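Side-chain contacts in N-terminal acetyltransferase-like protein (Chaetomium thermophilum, PDB 5NNP), which probably serves as the auxiliary subunit of an N-terminal acetyltransferase complex, a helical scaffold built largely of tetratricopeptide-type repeats: residues A[429-434]-A[449-454]; A[443-448]-A[466-471]. One frame throughout, in Å; residues are numbered along the deposited sequence.

Overall arrangement
Followed from the N terminus, the four segments come in the order 429-434, 443-448, 449-454 and 466-471, so the two contacts cross instead of nesting. Interaction 1 closes the turn between helices 424-436 and 442-454. Interaction 2 closes the next excursion, which runs through helix 458-465 and returns in the loop before helix 476-483. Helix 442-454 takes part in both, its C-terminal half in interaction 1 and its N-terminal half in interaction 2, and the centres of the contacts lie 12 Å apart. M431 joins them directly, packing on I444 and K447. Together they tie successive helices of the TPR-like solenoid, and a phosphate ion touches a lysine from each half of the shared helix.

Interaction 1: A[429-434]-A[449-454]; sequences ETMDYA and AKYQLR. With PO4 (phosphate ion), chain U.
M431 and Y451 form a Met-aromatic contact between two consecutive, roughly antiparallel helices of the TPR-like solenoid, 424-436 and 442-454. The thioether starts with CG anti to the backbone N (chi1 -166°) and then bends twice, which swings its terminal methyl over one face of the tyrosine ring. M431 CE lies 3.6 Å from the centroid of the Y451 ring, 19° off the normal, a CH-pi approach displaced toward the CZ and CE2 rim. M431 SD stands farther out above the same face, 4.9 Å from that centroid. Methionine suits this buried place because its flexible, unbranched chain can fold to fit a flat partner, and the tyrosine ring offers the methyl a broad face; A415 of helix 408-421 packs on M431 as well.

Beside this pair, D432 and Q452 approach with carboxylate and amide planes 30° apart, OD1 of D432 lying 3.3 Å from NE2 of Q452. Their firmer polar partners are others: D432 makes a salt bridge to R435, and Q452 OE1 is hydrogen-bonded to T464. A phosphate ion, probably from the crystallisation liquor, is hydrogen-bonded to R416. K450 reaches that ion through a fully extended chain, its NZ donating to phosphate O3 at 2.7 Å.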
ATOM      1  N   GLU A 429      -7.257   8.394 -30.429  1.00 46.48           N
ATOM      2  CA  GLU A 429      -7.575   9.695 -31.005  1.00 44.17           C
ATOM      3  C   GLU A 429      -8.708  10.375 -30.221  1.00 43.77           C
ATOM      4  O   GLU A 429      -8.633  11.566 -29.927  1.00 44.45           O
ATOM      5  CB  GLU A 429      -7.944   9.550 -32.478  1.00 51.19           C
ATOM      6  CG  GLU A 429      -8.150  10.883 -33.188  1.00 72.10           C
ATOM      7  CD  GLU A 429      -8.538  10.735 -34.660  1.00 78.83           C
ATOM      8  OE1 GLU A 429      -8.807   9.595 -35.100  1.00 81.70           O
ATOM      9  OE2 GLU A 429      -8.569  11.762 -35.373  1.00 78.19           O
ATOM     10  N   THR A 430      -9.738   9.610 -29.857  1.00 42.34           N
ATOM     11  CA  THR A 430     -10.899  10.163 -29.162  1.00 38.69           C
ATOM     12  C   THR A 430     -10.611  10.513 -27.700  1.00 42.11           C
ATOM     13  O   THR A 430     -11.083  11.531 -27.187  1.00 44.63           O
ATOM     14  CB  THR A 430     -12.089   9.195 -29.235  1.00 40.39           C
ATOM     15  OG1 THR A 430     -12.543   9.122 -30.591  1.00 48.93           O
ATOM     16  CG2 THR A 430     -13.238   9.672 -28.369  1.00 36.99           C
ATOM     17  N   MET A 431      -9.826   9.685 -27.024  1.00 44.68           N
ATOM     18  CA  MET A 431      -9.491   9.967 -25.639  1.00 38.06           C
ATOM     19  C   MET A 431      -8.629  11.201 -25.569  1.00 42.19           C
ATOM     20  O   MET A 431      -8.752  11.995 -24.646  1.00 45.40           O
ATOM     21  CB  MET A 431      -8.765   8.801 -24.987  1.00 33.66           C
ATOM     22  CG  MET A 431      -8.693   8.913 -23.470  1.00 36.38           C
ATOM     23  SD  MET A 431     -10.300   8.763 -22.659  1.00 43.09           S
ATOM     24  CE  MET A 431     -10.599   7.002 -22.776  1.00 29.60           C
ATOM     25  N   ASP A 432      -7.747  11.364 -26.545  1.00 40.03           N
ATOM     26  CA  ASP A 432      -6.886  12.532 -26.566  1.00 38.61           C
ATOM     27  C   ASP A 432      -7.725  13.770 -26.817  1.00 45.14           C
ATOM     28  O   ASP A 432      -7.463  14.818 -26.237  1.00 51.07           O
ATOM     29  CB  ASP A 432      -5.794  12.412 -27.624  1.00 39.22           C
ATOM     30  CG  ASP A 432      -4.767  13.526 -27.524  1.00 45.81           C
ATOM     31  OD1 ASP A 432      -3.905  13.462 -26.618  1.00 45.31           O
ATOM     32  OD2 ASP A 432      -4.818  14.469 -28.345  1.00 50.46           O
ATOM     33  N   TYR A 433      -8.740  13.659 -27.673  1.00 34.71           N
ATOM     34  CA  TYR A 433      -9.626  14.795 -27.878  1.00 34.63           C
ATOM     35  C   TYR A 433     -10.289  15.150 -26.548  1.00 37.71           C
ATOM     36  O   TYR A 433     -10.348  16.319 -26.175  1.00 39.11           O
ATOM     37  CB  TYR A 433     -10.680  14.510 -28.961  1.00 34.53           C
ATOM     38  CG  TYR A 433     -11.678  15.628 -29.143  1.00 32.99           C
ATOM     39  CD1 TYR A 433     -11.336  16.786 -29.821  1.00 36.93           C
ATOM     40  CD2 TYR A 433     -12.950  15.542 -28.609  1.00 39.79           C
ATOM     41  CE1 TYR A 433     -12.235  17.828 -29.981  1.00 32.10           C
ATOM     42  CE2 TYR A 433     -13.864  16.575 -28.764  1.00 39.81           C
ATOM     43  CZ  TYR A 433     -13.499  17.713 -29.451  1.00 45.95           C
ATOM     44  OH  TYR A 433     -14.413  18.739 -29.597  1.00 49.30           O
ATOM     45  N   ALA A 434     -10.759  14.137 -25.827  1.00 36.59           N
ATOM     46  CA  ALA A 434     -11.366  14.354 -24.520  1.00 31.11           C
ATOM     47  C   ALA A 434     -10.424  15.119 -23.591  1.00 37.61           C
ATOM     48  O   ALA A 434     -10.842  16.022 -22.862  1.00 41.64           O
ATOM     49  CB  ALA A 434     -11.764  13.019 -23.897  1.00 27.45           C
ATOM     50  N   ALA A 449      -2.792   9.105 -22.301  1.00 38.39           N
ATOM     51  CA  ALA A 449      -1.493   8.436 -22.364  1.00 39.94           C
ATOM     52  C   ALA A 449      -1.623   6.905 -22.364  1.00 38.11           C
ATOM     53  O   ALA A 449      -0.931   6.218 -23.108  1.00 46.02           O
ATOM     54  CB  ALA A 449      -0.619   8.885 -21.213  1.00 34.13           C
ATOM     55  N   LYS A 450      -2.508   6.380 -21.527  1.00 34.37           N
ATOM     56  CA  LYS A 450      -2.698   4.945 -21.417  1.00 37.12           C
ATOM     57  C   LYS A 450      -3.213   4.399 -22.731  1.00 45.36           C
ATOM     58  O   LYS A 450      -2.681   3.415 -23.267  1.00 40.99           O
ATOM     59  CB  LYS A 450      -3.667   4.605 -20.284  1.00 37.27           C
ATOM     60  CG  LYS A 450      -3.994   3.116 -20.163  1.00 39.17           C
ATOM     61  CD  LYS A 450      -5.166   2.891 -19.212  1.00 47.22           C
ATOM     62  CE  LYS A 450      -5.540   1.417 -19.092  1.00 57.93           C
ATOM     63  NZ  LYS A 450      -6.488   1.196 -17.961  1.00 64.10           N
ATOM     64  N   TYR A 451      -4.249   5.050 -23.255  1.00 46.39           N
ATOM     65  CA  TYR A 451      -4.814   4.660 -24.544  1.00 44.18           C
ATOM     66  C   TYR A 451      -3.781   4.716 -25.681  1.00 44.12           C
ATOM     67  O   TYR A 451      -3.774   3.867 -26.567  1.00 46.13           O
ATOM     68  CB  TYR A 451      -6.033   5.525 -24.863  1.00 36.52           C
ATOM     69  CG  TYR A 451      -7.290   4.928 -24.279  1.00 42.52           C
ATOM     70  CD1 TYR A 451      -7.313   4.489 -22.966  1.00 45.99           C
ATOM     71  CD2 TYR A 451      -8.439   4.769 -25.043  1.00 49.25           C
ATOM     72  CE1 TYR A 451      -8.440   3.918 -22.423  1.00 43.99           C
ATOM     73  CE2 TYR A 451      -9.579   4.201 -24.503  1.00 48.23           C
ATOM     74  CZ  TYR A 451      -9.568   3.773 -23.195  1.00 45.36           C
ATOM     75  OH  TYR A 451     -10.692   3.200 -22.648  1.00 45.62           O
ATOM     76  N   GLN A 452      -2.886   5.687 -25.635  1.00 38.67           N
ATOM     77  CA  GLN A 452      -1.844   5.770 -26.639  1.00 36.92           C
ATOM     78  C   GLN A 452      -0.856   4.606 -26.511  1.00 41.55           C
ATOM     79  O   GLN A 452      -0.454   4.010 -27.524  1.00 42.79           O
ATOM     80  CB  GLN A 452      -1.148   7.129 -26.544  1.00 38.13           C
ATOM     81  CG  GLN A 452      -2.057   8.274 -27.021  1.00 35.81           C
ATOM     82  CD  GLN A 452      -1.564   9.661 -26.636  1.00 44.50           C
ATOM     83  OE1 GLN A 452      -0.627   9.804 -25.846  1.00 49.51           O
ATOM     84  NE2 GLN A 452      -2.198  10.696 -27.196  1.00 40.61           N
ATOM     85  N   LEU A 453      -0.484   4.265 -25.276  1.00 40.80           N
ATOM     86  CA  LEU A 453       0.339   3.082 -25.033  1.00 44.10           C
ATOM     87  C   LEU A 453      -0.387   1.805 -25.460  1.00 45.25           C
ATOM     88  O   LEU A 453       0.222   0.890 -26.003  1.00 46.12           O
ATOM     89  CB  LEU A 453       0.740   2.986 -23.560  1.00 40.24           C
ATOM     90  CG  LEU A 453       1.636   4.105 -23.031  1.00 39.77           C
ATOM     91  CD1 LEU A 453       1.824   3.945 -21.547  1.00 42.25           C
ATOM     92  CD2 LEU A 453       2.978   4.097 -23.728  1.00 42.29           C
ATOM     93  N   ARG A 454      -1.686   1.739 -25.205  1.00 44.80           N
ATOM     94  CA  ARG A 454      -2.483   0.615 -25.683  1.00 47.04           C
ATOM     95  C   ARG A 454      -2.456   0.538 -27.210  1.00 48.11           C
ATOM     96  O   ARG A 454      -2.615  -0.541 -27.776  1.00 57.00           O
ATOM     97  CB  ARG A 454      -3.926   0.717 -25.184  1.00 40.04           C
ATOM     98  CG  ARG A 454      -4.082   0.463 -23.705  1.00 43.77           C
ATOM     99  CD  ARG A 454      -3.551  -0.907 -23.338  1.00 42.80           C
ATOM    100  NE  ARG A 454      -3.625  -1.173 -21.904  1.00 51.35           N
ATOM    101  CZ  ARG A 454      -4.694  -1.656 -21.276  1.00 52.26           C
ATOM    102  NH1 ARG A 454      -5.804  -1.910 -21.946  1.00 53.31           N
ATOM    103  NH2 ARG A 454      -4.652  -1.882 -19.971  1.00 58.62           N
TER
HETATM  104  P   PO4 U 813     -10.273   2.066 -19.095  1.00 91.65           P
HETATM  105  O1  PO4 U 813     -10.482   2.483 -20.529  1.00 91.90           O
HETATM  106  O2  PO4 U 813     -10.513   0.576 -18.995  1.00 96.43           O
HETATM  107  O3  PO4 U 813      -8.858   2.369 -18.653  1.00 90.57           O
HETATM  108  O4  PO4 U 813     -11.241   2.827 -18.219  1.00 92.08           O

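Interaction 2: A[443-448]-A[466-471]; sequences YINSKA and GLFTRA. With PO4 (phosphate ion), chain U.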
ATOM      1  N   TYR A 443      -6.362  13.376 -14.558  1.00 29.29           N
ATOM      2  CA  TYR A 443      -7.010  12.090 -14.766  1.00 26.76           C
ATOM      3  C   TYR A 443      -7.237  11.818 -16.229  1.00 28.49           C
ATOM      4  O   TYR A 443      -6.928  10.740 -16.701  1.00 38.03           O
ATOM      5  CB  TYR A 443      -8.350  12.004 -14.040  1.00 33.25           C
ATOM      6  CG  TYR A 443      -9.016  10.657 -14.243  1.00 30.15           C
ATOM      7  CD1 TYR A 443      -9.743  10.391 -15.401  1.00 28.01           C
ATOM      8  CD2 TYR A 443      -8.886   9.646 -13.298  1.00 23.86           C
ATOM      9  CE1 TYR A 443     -10.329   9.169 -15.610  1.00 30.70           C
ATOM     10  CE2 TYR A 443      -9.468   8.425 -13.495  1.00 31.72           C
ATOM     11  CZ  TYR A 443     -10.201   8.190 -14.654  1.00 38.12           C
ATOM     12  OH  TYR A 443     -10.799   6.966 -14.854  1.00 47.93           O
ATOM     13  N   ILE A 444      -7.796  12.787 -16.947  1.00 31.02           N
ATOM     14  CA  ILE A 444      -8.037  12.588 -18.363  1.00 36.00           C
ATOM     15  C   ILE A 444      -6.696  12.571 -19.114  1.00 37.01           C
ATOM     16  O   ILE A 444      -6.546  11.868 -20.103  1.00 38.73           O
ATOM     17  CB  ILE A 444      -9.014  13.662 -18.953  1.00 38.83           C
ATOM     18  CG1 ILE A 444      -9.512  13.219 -20.334  1.00 41.29           C
ATOM     19  CG2 ILE A 444      -8.396  15.067 -19.003  1.00 30.81           C
ATOM     20  CD1 ILE A 444     -10.123  11.804 -20.326  1.00 34.67           C
ATOM     21  N   ASN A 445      -5.704  13.303 -18.624  1.00 38.02           N
ATOM     22  CA  ASN A 445      -4.393  13.235 -19.253  1.00 34.42           C
ATOM     23  C   ASN A 445      -3.821  11.822 -19.140  1.00 38.02           C
ATOM     24  O   ASN A 445      -3.278  11.285 -20.110  1.00 35.16           O
ATOM     25  CB  ASN A 445      -3.432  14.250 -18.637  1.00 36.51           C
ATOM     26  CG  ASN A 445      -2.039  14.201 -19.263  1.00 35.50           C
ATOM     27  OD1 ASN A 445      -1.211  13.380 -18.880  1.00 37.06           O
ATOM     28  ND2 ASN A 445      -1.777  15.092 -20.219  1.00 26.63           N
ATOM     29  N   SER A 446      -3.972  11.213 -17.963  1.00 38.95           N
ATOM     30  CA  SER A 446      -3.482   9.854 -17.726  1.00 33.39           C
ATOM     31  C   SER A 446      -4.191   8.814 -18.598  1.00 35.08           C
ATOM     32  O   SER A 446      -3.572   7.867 -19.073  1.00 39.01           O
ATOM     33  CB  SER A 446      -3.636   9.480 -16.248  1.00 30.24           C
ATOM     34  OG  SER A 446      -2.909  10.369 -15.416  1.00 35.55           O
ATOM     35  N   LYS A 447      -5.488   8.988 -18.793  1.00 33.61           N
ATOM     36  CA  LYS A 447      -6.265   8.115 -19.661  1.00 37.94           C
ATOM     37  C   LYS A 447      -5.778   8.153 -21.112  1.00 42.26           C
ATOM     38  O   LYS A 447      -5.654   7.120 -21.783  1.00 39.82           O
ATOM     39  CB  LYS A 447      -7.729   8.516 -19.604  1.00 38.85           C
ATOM     40  CG  LYS A 447      -8.535   7.690 -18.665  1.00 45.37           C
ATOM     41  CD  LYS A 447      -8.773   6.329 -19.255  1.00 49.74           C
ATOM     42  CE  LYS A 447      -9.461   5.433 -18.247  1.00 58.68           C
ATOM     43  NZ  LYS A 447      -8.523   4.980 -17.176  1.00 57.75           N
ATOM     44  N   ALA A 448      -5.500   9.357 -21.592  1.00 32.07           N
ATOM     45  CA  ALA A 448      -5.086   9.519 -22.976  1.00 36.10           C
ATOM     46  C   ALA A 448      -3.741   8.831 -23.186  1.00 40.21           C
ATOM     47  O   ALA A 448      -3.573   8.041 -24.116  1.00 43.77           O
ATOM     48  CB  ALA A 448      -5.020  11.010 -23.358  1.00 31.56           C
ATOM     49  N   GLY A 466       4.181  14.369 -20.261  1.00 36.76           N
ATOM     50  CA  GLY A 466       5.043  15.528 -20.129  1.00 38.92           C
ATOM     51  C   GLY A 466       4.273  16.808 -19.837  1.00 45.20           C
ATOM     52  O   GLY A 466       4.828  17.762 -19.287  1.00 50.89           O
ATOM     53  N   LEU A 467       2.986  16.834 -20.186  1.00 37.26           N
ATOM     54  CA  LEU A 467       2.163  17.992 -19.868  1.00 34.37           C
ATOM     55  C   LEU A 467       1.970  18.182 -18.345  1.00 39.33           C
ATOM     56  O   LEU A 467       1.626  19.276 -17.897  1.00 44.00           O
ATOM     57  CB  LEU A 467       0.809  17.887 -20.562  1.00 30.74           C
ATOM     58  CG  LEU A 467       0.660  18.398 -22.013  1.00 37.03           C
ATOM     59  CD1 LEU A 467       1.993  18.509 -22.744  1.00 31.25           C
ATOM     60  CD2 LEU A 467      -0.311  17.517 -22.787  1.00 28.35           C
ATOM     61  N   PHE A 468       2.209  17.137 -17.552  1.00 42.99           N
ATOM     62  CA  PHE A 468       2.016  17.228 -16.099  1.00 38.65           C
ATOM     63  C   PHE A 468       3.235  16.896 -15.232  1.00 40.70           C
ATOM     64  O   PHE A 468       3.176  17.088 -14.026  1.00 56.18           O
ATOM     65  CB  PHE A 468       0.844  16.348 -15.673  1.00 32.76           C
ATOM     66  CG  PHE A 468      -0.496  16.968 -15.947  1.00 36.51           C
ATOM     67  CD1 PHE A 468      -1.023  16.967 -17.226  1.00 34.65           C
ATOM     68  CD2 PHE A 468      -1.222  17.570 -14.924  1.00 37.38           C
ATOM     69  CE1 PHE A 468      -2.263  17.549 -17.491  1.00 37.98           C
ATOM     70  CE2 PHE A 468      -2.447  18.154 -15.169  1.00 37.42           C
ATOM     71  CZ  PHE A 468      -2.973  18.153 -16.459  1.00 42.19           C
ATOM     72  N   THR A 469       4.331  16.432 -15.834  1.00 45.02           N
ATOM     73  CA  THR A 469       5.576  16.153 -15.100  1.00 43.34           C
ATOM     74  C   THR A 469       6.393  17.425 -14.936  1.00 58.15           C
ATOM     75  O   THR A 469       6.329  18.300 -15.793  1.00 69.09           O
ATOM     76  CB  THR A 469       6.440  15.090 -15.813  1.00 41.26           C
ATOM     77  OG1 THR A 469       6.810  15.565 -17.115  1.00 43.26           O
ATOM     78  CG2 THR A 469       5.699  13.769 -15.923  1.00 33.99           C
ATOM     79  N   ARG A 470       7.160  17.531 -13.851  1.00 69.62           N
ATOM     80  CA  ARG A 470       7.898  18.769 -13.574  1.00 75.63           C
ATOM     81  C   ARG A 470       8.824  19.106 -14.735  1.00 74.44           C
ATOM     82  O   ARG A 470       9.516  18.235 -15.253  1.00 77.65           O
ATOM     83  CB  ARG A 470       8.669  18.671 -12.249  1.00 80.33           C
ATOM     84  CG  ARG A 470       7.731  18.675 -11.044  1.00 91.25           C
ATOM     85  CD  ARG A 470       8.444  18.755  -9.686  1.00 99.74           C
ATOM     86  NE  ARG A 470       9.077  17.494  -9.288  1.00103.73           N
ATOM     87  CZ  ARG A 470       8.429  16.409  -8.859  1.00101.10           C
ATOM     88  NH1 ARG A 470       7.105  16.393  -8.776  1.00 99.89           N
ATOM     89  NH2 ARG A 470       9.115  15.324  -8.523  1.00100.83           N
ATOM     90  N   ALA A 471       8.810  20.376 -15.137  1.00 59.84           N
ATOM     91  CA  ALA A 471       9.320  20.784 -16.439  1.00 65.48           C
ATOM     92  C   ALA A 471      10.811  20.541 -16.662  1.00 85.29           C
ATOM     93  O   ALA A 471      11.205  19.849 -17.608  1.00 84.27           O
ATOM     94  CB  ALA A 471       9.002  22.246 -16.665  1.00 60.69           C
TER
HETATM   95  P   PO4 U 813     -10.273   2.066 -19.095  1.00 91.65           P
HETATM   96  O1  PO4 U 813     -10.482   2.483 -20.529  1.00 91.90           O
HETATM   97  O2  PO4 U 813     -10.513   0.576 -18.995  1.00 96.43           O
HETATM   98  O3  PO4 U 813      -8.858   2.369 -18.653  1.00 90.57           O
HETATM   99  O4  PO4 U 813     -11.241   2.827 -18.219  1.00 92.08           O
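N445 sends its amide straight out from helix 442-454, with CG anti to the backbone N (chi1 180°), while F468 turns its ring back from the loop with CG beside its own backbone N (chi1 -78°). The two side chains therefore slide past each other in opposite directions, and F468 CD1 and CE1 are the ring atoms that meet the asparagine. N445 CG comes 3.6 Å from F468 CD1, and N445 CB lies 3.7 Å from F468 CE1. Amide and ring planes are inclined by 54°, so this is oblique van der Waals packing rather than a stack.

The short asparagine chain presents CB and CG to the ring while its ND2 is hydrogen-bonded to the backbone O of T464, near the end of helix 458-465, which satisfies an N-H of the buried amide and helps set its rotation. L467 borders the same nitrogen, its CB 3.8 Å from N445 ND2. The flat apolar F468 ring can lie against the asparagine and also meet an apolar side chain of another protein chain; bound carboxymethyl coenzyme A is about 9 Å from the F468 side chain.

K447 bends toward the phosphate ion and makes a weak hydrogen bond from NZ to O3. Within the TPR-like helical solenoid the contact joins helix 442-454 to the loop between helices 458-465 and 476-483, with T469 packing on the latter, while R435 of helix 424-436 touches N445.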